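Local structure of glycogen synthase (6GNF) at residues T165-N170 with V192-V197; M21-F26 with G159-N164; R135-S140 with T174-L179; Q267-S272 with A530-I535. The protein is a glycosyltransferase-family protein of the starch and bacterial glycogen synthase type, with two sheet-based domains of the GT-B fold and ADP and a glycan bound in the model. All blocks are in the same frame, centred on the assembly; numbering follows the deposited sequence.

Contact 1 (T165-N170 with V192-V197); sequences TIFVCN and VNAKTV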
loop_
_atom_site.group_PDB
_atom_site.type_symbol
_atom_site.label_atom_id
_atom_site.label_comp_id
_atom_site.label_asym_id
_atom_site.label_seq_id
_atom_site.Cartn_x
_atom_site.Cartn_y
_atom_site.Cartn_z
ATOM N N THR A 165 22.363 -11.767 -5.247
ATOM C CA THR A 165 21.233 -11.203 -4.546
ATOM C C THR A 165 20.188 -10.693 -5.522
ATOM O O THR A 165 20.531 -10.164 -6.567
ATOM C CB THR A 165 21.717 -10.054 -3.646
ATOM O OG1 THR A 165 22.546 -10.616 -2.620
ATOM C CG2 THR A 165 20.542 -9.303 -3.022
ATOM N N ILE A 166 18.919 -10.887 -5.170
ATOM C CA ILE A 166 17.798 -10.293 -5.878
ATOM C C ILE A 166 17.314 -9.103 -5.056
ATOM O O ILE A 166 16.838 -9.273 -3.934
ATOM C CB ILE A 166 16.645 -11.301 -6.045
ATOM C CG1 ILE A 166 17.095 -12.483 -6.907
ATOM C CG2 ILE A 166 15.428 -10.641 -6.687
ATOM C CD1 ILE A 166 16.136 -13.649 -6.896
ATOM N N PHE A 167 17.415 -7.906 -5.624
ATOM C CA PHE A 167 16.883 -6.708 -4.994
ATOM C C PHE A 167 15.423 -6.515 -5.407
ATOM O O PHE A 167 15.130 -6.366 -6.588
ATOM C CB PHE A 167 17.685 -5.474 -5.416
ATOM C CG PHE A 167 19.081 -5.428 -4.855
ATOM C CD1 PHE A 167 19.315 -4.930 -3.581
ATOM C CD2 PHE A 167 20.163 -5.870 -5.603
ATOM C CE1 PHE A 167 20.596 -4.885 -3.062
ATOM C CE2 PHE A 167 21.441 -5.827 -5.093
ATOM C CZ PHE A 167 21.660 -5.329 -3.822
ATOM N N VAL A 168 14.518 -6.486 -4.432
ATOM C CA VAL A 168 13.116 -6.163 -4.696
ATOM C C VAL A 168 12.862 -4.705 -4.321
ATOM O O VAL A 168 12.890 -4.326 -3.143
ATOM C CB VAL A 168 12.162 -7.090 -3.922
ATOM C CG1 VAL A 168 10.714 -6.770 -4.261
ATOM C CG2 VAL A 168 12.446 -8.546 -4.259
ATOM N N CYS A 169 12.692 -3.877 -5.346
ATOM C CA CYS A 169 12.472 -2.447 -5.191
ATOM C C CYS A 169 10.978 -2.163 -5.146
ATOM O O CYS A 169 10.270 -2.380 -6.127
ATOM C CB CYS A 169 13.095 -1.711 -6.371
ATOM S SG CYS A 169 14.811 -2.218 -6.649
ATOM N N ASN A 170 10.519 -1.665 -4.005
ATOM C CA ASN A 170 9.110 -1.400 -3.803
ATOM C C ASN A 170 8.776 0.041 -4.134
ATOM O O ASN A 170 9.319 0.960 -3.542
ATOM C CB ASN A 170 8.726 -1.732 -2.363
ATOM C CG ASN A 170 8.786 -3.213 -2.094
ATOM O OD1 ASN A 170 7.837 -3.943 -2.352
ATOM N ND2 ASN A 170 9.924 -3.680 -1.589
ATOM N N VAL A 192 27.681 -8.695 -10.379
ATOM C CA VAL A 192 27.540 -8.966 -11.806
ATOM C C VAL A 192 26.347 -9.879 -12.093
ATOM O O VAL A 192 25.765 -9.792 -13.165
ATOM C CB VAL A 192 28.848 -9.536 -12.410
ATOM C CG1 VAL A 192 29.130 -10.933 -11.882
ATOM C CG2 VAL A 192 28.776 -9.550 -13.930
ATOM N N ASN A 193 26.010 -10.754 -11.146
ATOM C CA ASN A 193 24.869 -11.669 -11.275
ATOM C C ASN A 193 23.652 -11.293 -10.441
ATOM O O ASN A 193 22.663 -12.016 -10.451
ATOM C CB ASN A 193 25.286 -13.092 -10.908
ATOM C CG ASN A 193 26.337 -13.639 -11.843
ATOM O OD1 ASN A 193 27.421 -14.021 -11.421
ATOM N ND2 ASN A 193 26.024 -13.662 -13.128
ATOM N N ALA A 194 23.702 -10.160 -9.749
ATOM C CA ALA A 194 22.552 -9.692 -9.000
ATOM C C ALA A 194 21.412 -9.347 -9.948
ATOM O O ALA A 194 21.643 -8.979 -11.093
ATOM C CB ALA A 194 22.922 -8.482 -8.165
ATOM N N LYS A 195 20.183 -9.483 -9.459
ATOM C CA LYS A 195 18.983 -9.171 -10.235
ATOM C C LYS A 195 18.141 -8.128 -9.511
ATOM O O LYS A 195 18.198 -8.020 -8.278
ATOM C CB LYS A 195 18.151 -10.430 -10.453
ATOM C CG LYS A 195 18.893 -11.562 -11.143
ATOM C CD LYS A 195 19.246 -11.217 -12.583
ATOM C CE LYS A 195 20.208 -12.238 -13.166
ATOM N NZ LYS A 195 20.379 -12.032 -14.626
ATOM N N THR A 196 17.370 -7.357 -10.273
ATOM C CA THR A 196 16.444 -6.410 -9.676
ATOM C C THR A 196 15.027 -6.700 -10.125
ATOM O O THR A 196 14.780 -7.002 -11.297
ATOM C CB THR A 196 16.774 -4.955 -10.040
ATOM O OG1 THR A 196 16.730 -4.805 -11.454
ATOM C CG2 THR A 196 18.147 -4.591 -9.558
ATOM N N VAL A 197 14.105 -6.576 -9.182
ATOM C CA VAL A 197 12.696 -6.717 -9.455
ATOM C C VAL A 197 12.010 -5.439 -8.999
ATOM O O VAL A 197 12.145 -5.042 -7.844
ATOM C CB VAL A 197 12.109 -7.933 -8.719
ATOM C CG1 VAL A 197 10.589 -7.951 -8.814
ATOM C CG2 VAL A 197 12.686 -9.214 -9.291
#
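I166, F167 and V168 pair with K195, T196 and V197 as neighbouring parallel strands, the two ends of a beta-alpha-beta unit in the N-terminal, Rossmann-like domain. Four backbone bonds join them, alternating in direction: K195 N to T165 O (3.0 Å), F167 N to K195 O (2.8 Å), V197 N to F167 O (2.8 Å) and C169 N to V197 O (2.8 Å). F167 O and K195 O also take CA-H contacts from T196 and I166.

On the face carrying I166, V168 and V197, two methyls meet obliquely, I166 CG2 lying 4.0 Å from V197 CG2. Beta-branched residues suit this place: they favour extended backbone and offer methyls to the C-terminal helix 526-540, which packs F536, L539 and V540 here. The long K195 shares the face, but its end leads away from strand 166-170. Helix 177-186, the connector of the unit, closes the other face, where L177 meets F167 and C169 while P178 and L181 meet T196.

The flat ring of F167 suits a place where neighbours can cover a face and line an edge. With CG anti to its carbonyl carbon (chi1 -70°), the ring swings back along the chain, and F191 stacks on it edge-to-face. T165, whose OG1 bonds to G162 O, lays its CG2 4.1 Å above the centre of one ring face, while A194 CB sits at the ring's edge, 4.3 Å from F167 CE2.

Contact 2 (M21-F26 with G159-N164); sequences MLNICF and GVMGEN. With SO4 (sulfate ion), chain H.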
loop_
_atom_site.group_PDB
_atom_site.type_symbol
_atom_site.label_atom_id
_atom_site.label_comp_id
_atom_site.label_asym_id
_atom_site.label_seq_id
_atom_site.Cartn_x
_atom_site.Cartn_y
_atom_site.Cartn_z
ATOM N N MET A 21 18.534 -22.179 -1.832
ATOM C CA MET A 21 18.297 -20.973 -1.055
ATOM C C MET A 21 18.529 -19.706 -1.885
ATOM O O MET A 21 19.609 -19.494 -2.421
ATOM C CB MET A 21 19.223 -20.993 0.164
ATOM C CG MET A 21 18.958 -19.908 1.197
ATOM S SD MET A 21 19.976 -20.098 2.679
ATOM C CE MET A 21 19.303 -21.606 3.379
ATOM N N LEU A 22 17.484 -18.892 -2.015
ATOM C CA LEU A 22 17.566 -17.580 -2.641
ATOM C C LEU A 22 17.989 -16.519 -1.633
ATOM O O LEU A 22 17.696 -16.631 -0.446
ATOM C CB LEU A 22 16.211 -17.174 -3.217
ATOM C CG LEU A 22 15.636 -18.084 -4.294
ATOM C CD1 LEU A 22 14.157 -17.801 -4.476
ATOM C CD2 LEU A 22 16.391 -17.913 -5.602
ATOM N N ASN A 23 18.658 -15.489 -2.138
ATOM C CA ASN A 23 19.020 -14.314 -1.369
ATOM C C ASN A 23 18.170 -13.149 -1.854
ATOM O O ASN A 23 18.307 -12.715 -2.998
ATOM C CB ASN A 23 20.497 -13.999 -1.579
ATOM C CG ASN A 23 21.408 -15.107 -1.076
ATOM O OD1 ASN A 23 21.265 -15.582 0.043
ATOM N ND2 ASN A 23 22.356 -15.515 -1.901
ATOM N N ILE A 24 17.272 -12.667 -1.001
ATOM C CA ILE A 24 16.314 -11.650 -1.395
ATOM C C ILE A 24 16.426 -10.444 -0.475
ATOM O O ILE A 24 16.259 -10.560 0.730
ATOM C CB ILE A 24 14.876 -12.190 -1.347
ATOM C CG1 ILE A 24 14.786 -13.530 -2.084
ATOM C CG2 ILE A 24 13.907 -11.195 -1.971
ATOM C CD1 ILE A 24 13.517 -14.283 -1.811
ATOM N N CYS A 25 16.644 -9.277 -1.070
ATOM C CA CYS A 25 16.784 -8.035 -0.327
ATOM C C CYS A 25 15.666 -7.071 -0.729
ATOM O O CYS A 25 15.665 -6.567 -1.853
ATOM C CB CYS A 25 18.151 -7.427 -0.619
ATOM S SG CYS A 25 18.458 -5.870 0.230
ATOM N N PHE A 26 14.694 -6.868 0.166
ATOM C CA PHE A 26 13.560 -5.961 -0.086
ATOM C C PHE A 26 13.956 -4.558 0.310
ATOM O O PHE A 26 14.484 -4.345 1.410
ATOM C CB PHE A 26 12.338 -6.346 0.752
ATOM C CG PHE A 26 11.540 -7.476 0.181
ATOM C CD1 PHE A 26 12.006 -8.771 0.256
ATOM C CD2 PHE A 26 10.314 -7.246 -0.418
ATOM C CE1 PHE A 26 11.267 -9.823 -0.267
ATOM C CE2 PHE A 26 9.568 -8.289 -0.942
ATOM C CZ PHE A 26 10.044 -9.580 -0.864
ATOM N N GLY A 159 27.177 -14.025 8.626
ATOM C CA GLY A 159 27.903 -13.352 7.552
ATOM C C GLY A 159 26.961 -12.619 6.618
ATOM O O GLY A 159 25.750 -12.655 6.794
ATOM N N VAL A 160 27.523 -11.952 5.614
ATOM C CA VAL A 160 26.749 -11.084 4.722
ATOM C C VAL A 160 25.996 -11.869 3.645
ATOM O O VAL A 160 26.302 -13.026 3.384
ATOM C CB VAL A 160 27.644 -10.027 4.054
ATOM C CG1 VAL A 160 28.377 -9.212 5.107
ATOM C CG2 VAL A 160 28.638 -10.670 3.083
ATOM N N MET A 161 25.003 -11.232 3.027
ATOM C CA MET A 161 24.187 -11.884 2.004
ATOM C C MET A 161 24.988 -12.187 0.738
ATOM O O MET A 161 24.799 -13.228 0.132
ATOM C CB MET A 161 22.971 -11.016 1.663
ATOM C CG MET A 161 22.076 -11.612 0.592
ATOM S SD MET A 161 20.535 -10.717 0.340
ATOM C CE MET A 161 19.600 -11.339 1.731
ATOM N N GLY A 162 25.883 -11.285 0.349
ATOM C CA GLY A 162 26.757 -11.518 -0.800
ATOM C C GLY A 162 26.208 -11.003 -2.118
ATOM O O GLY A 162 25.164 -10.356 -2.167
ATOM N N GLU A 163 26.897 -11.332 -3.203
ATOM C CA GLU A 163 26.625 -10.729 -4.505
ATOM C C GLU A 163 25.538 -11.417 -5.318
ATOM O O GLU A 163 25.060 -10.834 -6.279
ATOM C CB GLU A 163 27.917 -10.634 -5.316
ATOM C CG GLU A 163 28.940 -9.721 -4.658
ATOM C CD GLU A 163 30.186 -9.488 -5.510
ATOM O OE1 GLU A 163 30.077 -9.087 -6.689
ATOM O OE2 GLU A 163 31.298 -9.740 -5.003
ATOM N N ASN A 164 25.157 -12.638 -4.954
ATOM C CA ASN A 164 24.100 -13.344 -5.681
ATOM C C ASN A 164 22.749 -13.030 -5.095
ATOM O O ASN A 164 22.067 -13.913 -4.559
ATOM C CB ASN A 164 24.349 -14.842 -5.692
ATOM C CG ASN A 164 25.586 -15.199 -6.490
ATOM O OD1 ASN A 164 25.802 -14.684 -7.586
ATOM N ND2 ASN A 164 26.427 -16.035 -5.921
HETATM S S SO4 H . 25.450 -17.756 -2.519
HETATM O O1 SO4 H . 26.047 -16.487 -2.990
HETATM O O2 SO4 H . 24.764 -18.416 -3.658
HETATM O O3 SO4 H . 24.472 -17.497 -1.436
HETATM O O4 SO4 H . 26.543 -18.613 -1.994
HETATM O O HOH W 1 19.466 -15.429 -4.747
HETATM O O HOH W 2 23.846 -15.837 1.011
#
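The loop 159-164 that leads into strand 166-170 rests on the first residues of strand 23-27, with M161 and N164 meeting N23 there. The N23 amide does most of the polar work. Its ND2 donates to N164 O at 3.1 Å, a fairly straight bond (162°) whose acceptor lies in the N23 amide plane, although the donor stands well above the plane of the N164 carbonyl. The second N-H of ND2 is used on a sulfate ion, 2.9 Å from its O3. N164 ND2 holds O1 of the same ion at 3.0 Å; the sulfate probably comes from the crystallisation liquor. An asparagine fits position 23 because one short side chain can serve several partners at the start of the strand. The N164 carbonyl has a further donor: a water that accepts from N23 N at 2.7 Å donates to N164 O.

Strand 23-27 is central in the mixed sheet of the N-terminal domain, between strands 57-63 and 166-170, and N23 and C25 direct their side chains to the face over which M161 lies. The M161 side chain starts out extended, CG anti to the backbone N (chi1 179°), and runs past N23 in the opposite sense, its CG 3.6 Å from N23 CB. The chain then bends at chi3 and brings CE to 3.6 Å from I24 O. SD meanwhile comes to 4.2 Å from C25 CB. A long, flexible thioether can follow the strand in this way, and C59 and L152 also touch M161 here.

Contact 3 (R135-S140 with T174-L179); sequences RFAMLS and TSLLPL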
loop_
_atom_site.group_PDB
_atom_site.type_symbol
_atom_site.label_atom_id
_atom_site.label_comp_id
_atom_site.label_asym_id
_atom_site.label_seq_id
_atom_site.Cartn_x
_atom_site.Cartn_y
_atom_site.Cartn_z
ATOM N N ARG A 135 16.670 12.397 -0.403
ATOM C CA ARG A 135 16.406 11.391 0.627
ATOM C C ARG A 135 16.248 9.990 0.068
ATOM O O ARG A 135 16.791 9.034 0.623
ATOM C CB ARG A 135 15.139 11.748 1.421
ATOM C CG ARG A 135 15.391 12.662 2.614
ATOM C CD ARG A 135 14.173 13.491 2.997
ATOM N NE ARG A 135 12.931 12.725 3.004
ATOM C CZ ARG A 135 12.367 12.159 4.067
ATOM N NH1 ARG A 135 12.923 12.239 5.270
ATOM N NH2 ARG A 135 11.222 11.499 3.917
ATOM N N PHE A 136 15.507 9.853 -1.023
ATOM C CA PHE A 136 15.211 8.530 -1.554
ATOM C C PHE A 136 16.248 8.022 -2.552
ATOM O O PHE A 136 16.492 6.821 -2.623
ATOM C CB PHE A 136 13.789 8.474 -2.113
ATOM C CG PHE A 136 12.734 8.732 -1.075
ATOM C CD1 PHE A 136 12.811 8.137 0.180
ATOM C CD2 PHE A 136 11.666 9.578 -1.340
ATOM C CE1 PHE A 136 11.846 8.383 1.141
ATOM C CE2 PHE A 136 10.691 9.823 -0.376
ATOM C CZ PHE A 136 10.785 9.230 0.864
ATOM N N ALA A 137 16.899 8.925 -3.278
ATOM C CA ALA A 137 18.103 8.538 -4.009
ATOM C C ALA A 137 19.157 7.988 -3.033
ATOM O O ALA A 137 19.840 7.007 -3.329
ATOM C CB ALA A 137 18.668 9.712 -4.787
ATOM N N MET A 138 19.300 8.632 -1.881
ATOM C CA MET A 138 20.261 8.165 -0.880
ATOM C C MET A 138 19.888 6.787 -0.318
ATOM O O MET A 138 20.767 5.973 -0.013
ATOM C CB MET A 138 20.393 9.179 0.253
ATOM C CG MET A 138 21.481 8.818 1.269
ATOM S SD MET A 138 21.811 10.128 2.457
ATOM C CE MET A 138 20.347 9.973 3.473
ATOM N N LEU A 139 18.593 6.537 -0.144
ATOM C CA LEU A 139 18.133 5.222 0.294
ATOM C C LEU A 139 18.545 4.120 -0.677
ATOM O O LEU A 139 19.005 3.067 -0.243
ATOM C CB LEU A 139 16.610 5.208 0.472
ATOM C CG LEU A 139 15.964 3.855 0.771
ATOM C CD1 LEU A 139 16.544 3.232 2.027
ATOM C CD2 LEU A 139 14.454 4.008 0.909
ATOM N N SER A 140 18.385 4.367 -1.979
ATOM C CA SER A 140 18.718 3.366 -2.994
ATOM C C SER A 140 20.212 3.057 -3.004
ATOM O O SER A 140 20.600 1.911 -3.131
ATOM C CB SER A 140 18.254 3.823 -4.372
ATOM O OG SER A 140 16.844 3.966 -4.355
ATOM N N THR A 174 12.207 3.672 -4.474
ATOM C CA THR A 174 13.397 2.857 -4.641
ATOM C C THR A 174 13.661 2.513 -6.109
ATOM O O THR A 174 14.477 1.632 -6.411
ATOM C CB THR A 174 13.244 1.541 -3.865
ATOM O OG1 THR A 174 12.149 0.792 -4.419
ATOM C CG2 THR A 174 13.004 1.827 -2.391
ATOM N N SER A 175 12.989 3.200 -7.030
ATOM C CA SER A 175 13.030 2.806 -8.436
ATOM C C SER A 175 14.318 3.199 -9.165
ATOM O O SER A 175 14.494 2.797 -10.301
ATOM C CB SER A 175 11.799 3.328 -9.189
ATOM O OG SER A 175 11.761 4.738 -9.179
ATOM N N LEU A 176 15.189 3.986 -8.533
ATOM C CA LEU A 176 16.513 4.283 -9.103
ATOM C C LEU A 176 17.571 3.226 -8.753
ATOM O O LEU A 176 18.660 3.218 -9.315
ATOM C CB LEU A 176 17.023 5.646 -8.642
ATOM C CG LEU A 176 16.206 6.883 -8.996
ATOM C CD1 LEU A 176 16.844 8.087 -8.321
ATOM C CD2 LEU A 176 16.115 7.103 -10.490
ATOM N N LEU A 177 17.267 2.327 -7.831
ATOM C CA LEU A 177 18.244 1.313 -7.418
ATOM C C LEU A 177 18.842 0.501 -8.588
ATOM O O LEU A 177 20.037 0.205 -8.592
ATOM C CB LEU A 177 17.638 0.381 -6.365
ATOM C CG LEU A 177 18.560 -0.708 -5.810
ATOM C CD1 LEU A 177 18.252 -0.981 -4.343
ATOM C CD2 LEU A 177 18.457 -1.993 -6.626
ATOM N N PRO A 178 18.014 0.117 -9.574
ATOM C CA PRO A 178 18.570 -0.595 -10.727
ATOM C C PRO A 178 19.582 0.224 -11.526
ATOM O O PRO A 178 20.534 -0.341 -12.064
ATOM C CB PRO A 178 17.341 -0.904 -11.580
ATOM C CG PRO A 178 16.206 -0.917 -10.620
ATOM C CD PRO A 178 16.541 0.141 -9.611
ATOM N N LEU A 179 19.403 1.539 -11.566
ATOM C CA LEU A 179 20.343 2.404 -12.268
ATOM C C LEU A 179 21.656 2.477 -11.502
ATOM O O LEU A 179 22.732 2.371 -12.098
ATOM C CB LEU A 179 19.773 3.810 -12.484
ATOM C CG LEU A 179 18.706 3.935 -13.578
ATOM C CD1 LEU A 179 17.406 3.262 -13.182
ATOM C CD2 LEU A 179 18.446 5.393 -13.912
HETATM O O HOH W 3 15.156 5.499 -5.840
#
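The backbones of S140 and L177 come close, 4.9 Å between their CA atoms, where helix 132-144 passes the type I turn T174-L177 that leads into helix 177-186. This turn follows strand 166-170 and carries the chain into the helix of a beta-alpha-beta unit of the Rossmann-like domain. The turn is closed by L177 N bonding to T174 O, at 3.2 Å.

A small residue suits so close an approach, and S140 supplies it. Its side chain points at the turn, CB lying 4.0 Å from L177 CB, and with OG anti to its carbonyl carbon (chi1 -62°) the hydroxyl swings over T174, 3.6 Å from T174 CA. No direct hydrogen bond joins the two segments; a water mediates instead, accepting from L176 N.

Apolar groups flank the serine. A137, almost one helical turn back, offers only a methyl, and L176 brings CD1 to 4.3 Å from A137 CB; W257 of helix 257-264 touches L176 as well. L139 CD2 reaches T174 CG2 at 4.2 Å, so the methyl of this threonine serves the packing while its OG1 turns to the carbonyls of N170 and D171 in weak bonds. L177 has CG anti to its backbone N (chi1 -178°) and brings CD1 to 3.9 Å from S140 O, adding a branched apolar group beside the helix backbone. The hydroxyl of S140, for its part, lies 2.7 Å by OG from the bridging water.

Contact 4 (Q267-S272 with A530-I535); sequences QALTVS and AKYVDI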
loop_
_atom_site.group_PDB
_atom_site.type_symbol
_atom_site.label_atom_id
_atom_site.label_comp_id
_atom_site.label_asym_id
_atom_site.label_seq_id
_atom_site.Cartn_x
_atom_site.Cartn_y
_atom_site.Cartn_z
ATOM N N GLN A 267 12.918 -7.554 -14.034
ATOM C CA GLN A 267 11.513 -7.914 -14.165
ATOM C C GLN A 267 10.616 -7.000 -13.352
ATOM O O GLN A 267 10.968 -6.605 -12.233
ATOM C CB GLN A 267 11.276 -9.363 -13.748
ATOM C CG GLN A 267 9.869 -9.840 -14.068
ATOM C CD GLN A 267 9.759 -11.337 -14.217
ATOM O OE1 GLN A 267 10.757 -12.064 -14.144
ATOM N NE2 GLN A 267 8.548 -11.803 -14.458
ATOM N N ALA A 268 9.465 -6.671 -13.927
ATOM C CA ALA A 268 8.504 -5.787 -13.291
ATOM C C ALA A 268 7.294 -6.596 -12.854
ATOM O O ALA A 268 6.757 -7.375 -13.628
ATOM C CB ALA A 268 8.094 -4.695 -14.259
ATOM N N LEU A 269 6.926 -6.461 -11.582
ATOM C CA LEU A 269 5.775 -7.152 -11.009
ATOM C C LEU A 269 4.842 -6.156 -10.352
ATOM O O LEU A 269 5.228 -5.030 -10.015
ATOM C CB LEU A 269 6.224 -8.148 -9.937
ATOM C CG LEU A 269 7.177 -9.273 -10.334
ATOM C CD1 LEU A 269 7.590 -10.076 -9.117
ATOM C CD2 LEU A 269 6.527 -10.179 -11.362
ATOM N N THR A 270 3.604 -6.585 -10.132
ATOM C CA THR A 270 2.670 -5.791 -9.339
ATOM C C THR A 270 1.751 -6.682 -8.489
ATOM O O THR A 270 1.917 -7.907 -8.468
ATOM C CB THR A 270 1.891 -4.791 -10.216
ATOM O OG1 THR A 270 1.206 -3.854 -9.373
ATOM C CG2 THR A 270 0.911 -5.503 -11.131
ATOM N N VAL A 271 0.792 -6.068 -7.798
ATOM C CA VAL A 271 0.155 -6.713 -6.659
ATOM C C VAL A 271 -1.236 -7.318 -6.938
ATOM O O VAL A 271 -1.940 -7.713 -6.007
ATOM C CB VAL A 271 0.134 -5.766 -5.444
ATOM C CG1 VAL A 271 1.556 -5.529 -4.954
ATOM C CG2 VAL A 271 -0.533 -4.438 -5.778
ATOM N N SER A 272 -1.606 -7.431 -8.213
ATOM C CA SER A 272 -2.730 -8.281 -8.645
ATOM C C SER A 272 -2.720 -8.425 -10.175
ATOM O O SER A 272 -2.324 -7.489 -10.880
ATOM C CB SER A 272 -4.091 -7.737 -8.187
ATOM O OG SER A 272 -4.525 -6.666 -8.989
ATOM N N ALA A 530 4.882 -18.444 -3.016
ATOM C CA ALA A 530 5.340 -19.507 -3.909
ATOM C C ALA A 530 5.463 -19.030 -5.361
ATOM O O ALA A 530 6.362 -19.453 -6.076
ATOM C CB ALA A 530 4.410 -20.704 -3.817
ATOM N N LYS A 531 4.565 -18.143 -5.787
ATOM C CA LYS A 531 4.639 -17.569 -7.124
ATOM C C LYS A 531 5.823 -16.630 -7.263
ATOM O O LYS A 531 6.465 -16.616 -8.302
ATOM C CB LYS A 531 3.378 -16.799 -7.466
ATOM C CG LYS A 531 2.149 -17.649 -7.677
ATOM C CD LYS A 531 0.999 -16.735 -8.069
ATOM C CE LYS A 531 -0.348 -17.374 -7.835
ATOM N NZ LYS A 531 -0.540 -18.512 -8.768
ATOM N N TYR A 532 6.085 -15.822 -6.235
ATOM C CA TYR A 532 7.287 -14.982 -6.221
ATOM C C TYR A 532 8.552 -15.843 -6.345
ATOM O O TYR A 532 9.448 -15.553 -7.146
ATOM C CB TYR A 532 7.354 -14.126 -4.946
ATOM C CG TYR A 532 6.515 -12.868 -4.984
ATOM C CD1 TYR A 532 7.020 -11.688 -5.518
ATOM C CD2 TYR A 532 5.224 -12.848 -4.465
ATOM C CE1 TYR A 532 6.253 -10.533 -5.549
ATOM C CE2 TYR A 532 4.454 -11.700 -4.487
ATOM C CZ TYR A 532 4.963 -10.548 -5.027
ATOM O OH TYR A 532 4.151 -9.425 -5.025
ATOM N N VAL A 533 8.604 -16.935 -5.591
ATOM C CA VAL A 533 9.759 -17.830 -5.621
ATOM C C VAL A 533 9.985 -18.358 -7.034
ATOM O O VAL A 533 11.117 -18.417 -7.494
ATOM C CB VAL A 533 9.606 -19.013 -4.635
ATOM C CG1 VAL A 533 10.666 -20.075 -4.871
ATOM C CG2 VAL A 533 9.691 -18.518 -3.203
ATOM N N ASP A 534 8.913 -18.753 -7.720
ATOM C CA ASP A 534 9.030 -19.225 -9.111
ATOM C C ASP A 534 9.628 -18.182 -10.036
ATOM O O ASP A 534 10.523 -18.486 -10.820
ATOM C CB ASP A 534 7.678 -19.659 -9.665
ATOM C CG ASP A 534 7.244 -21.012 -9.131
ATOM O OD1 ASP A 534 8.009 -21.602 -8.331
ATOM O OD2 ASP A 534 6.149 -21.494 -9.506
ATOM N N ILE A 535 9.115 -16.962 -9.950
ATOM C CA ILE A 535 9.651 -15.856 -10.732
ATOM C C ILE A 535 11.112 -15.597 -10.382
ATOM O O ILE A 535 11.935 -15.470 -11.288
ATOM C CB ILE A 535 8.776 -14.598 -10.576
ATOM C CG1 ILE A 535 7.534 -14.755 -11.455
ATOM C CG2 ILE A 535 9.528 -13.339 -10.986
ATOM C CD1 ILE A 535 6.360 -13.918 -11.025
HETATM O O HOH W 4 11.450 -14.535 -13.784
#
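L269 and I535 point their side chains at each other and meet tip to tip, L269 CD2 lying 3.8 Å from I535 CD1. The other methyl of L269 goes to Y532: CD1 comes obliquely to the ring, 3.8 Å from Y532 CE1, as the two side chains run past each other in opposite directions. Forked leucine thus serves two residues about one helical turn apart. Y532 reaches it because CG stands anti to the carbonyl carbon (chi1 -81°), which turns the ring toward the strand.

Strand 267-270 belongs to the N-terminal sheet, beside strands 195-200 and 298-300. Helix 526-540, the last of the chain, packs against it, and its 530-535 part runs nearly antiparallel to the strand, at 170°. A C-terminal helix that returns to the N-terminal domain is a feature of GT-B proteins. Just beyond the strand, V271 touches the bound glycan.

Q267, at the more open end, crosses I535 at about a right angle, its extended chain placing OE1 3.6 Å from I535 CG2. Isoleucine presents one branch to each partner here. A water donates to Q267 OE1 at 2.6 Å and to I535 O at 2.7 Å, linking the amide to the helix backbone.

In the fold
All four contacts belong to the N-terminal domain, and contacts 1, 2 and 4 share its mixed sheet, where strands 23-27, 166-170, 195-200 and 267-270 lie side by side. Contact 1 sits in the middle, its centre about 10 Å from that of contact 2 and about 13 Å from those of contacts 3 and 4. C25 and V168 join contacts 1 and 2 through backbone bonding, while V197 packs on L269 of contact 4. Along the chain contact 3 interleaves with contacts 1 and 2. Strand 23-27 near the N-terminus and helix 526-540 at the C-terminus thus both belong to this domain, with helix 177-186 on the other face of the sheet.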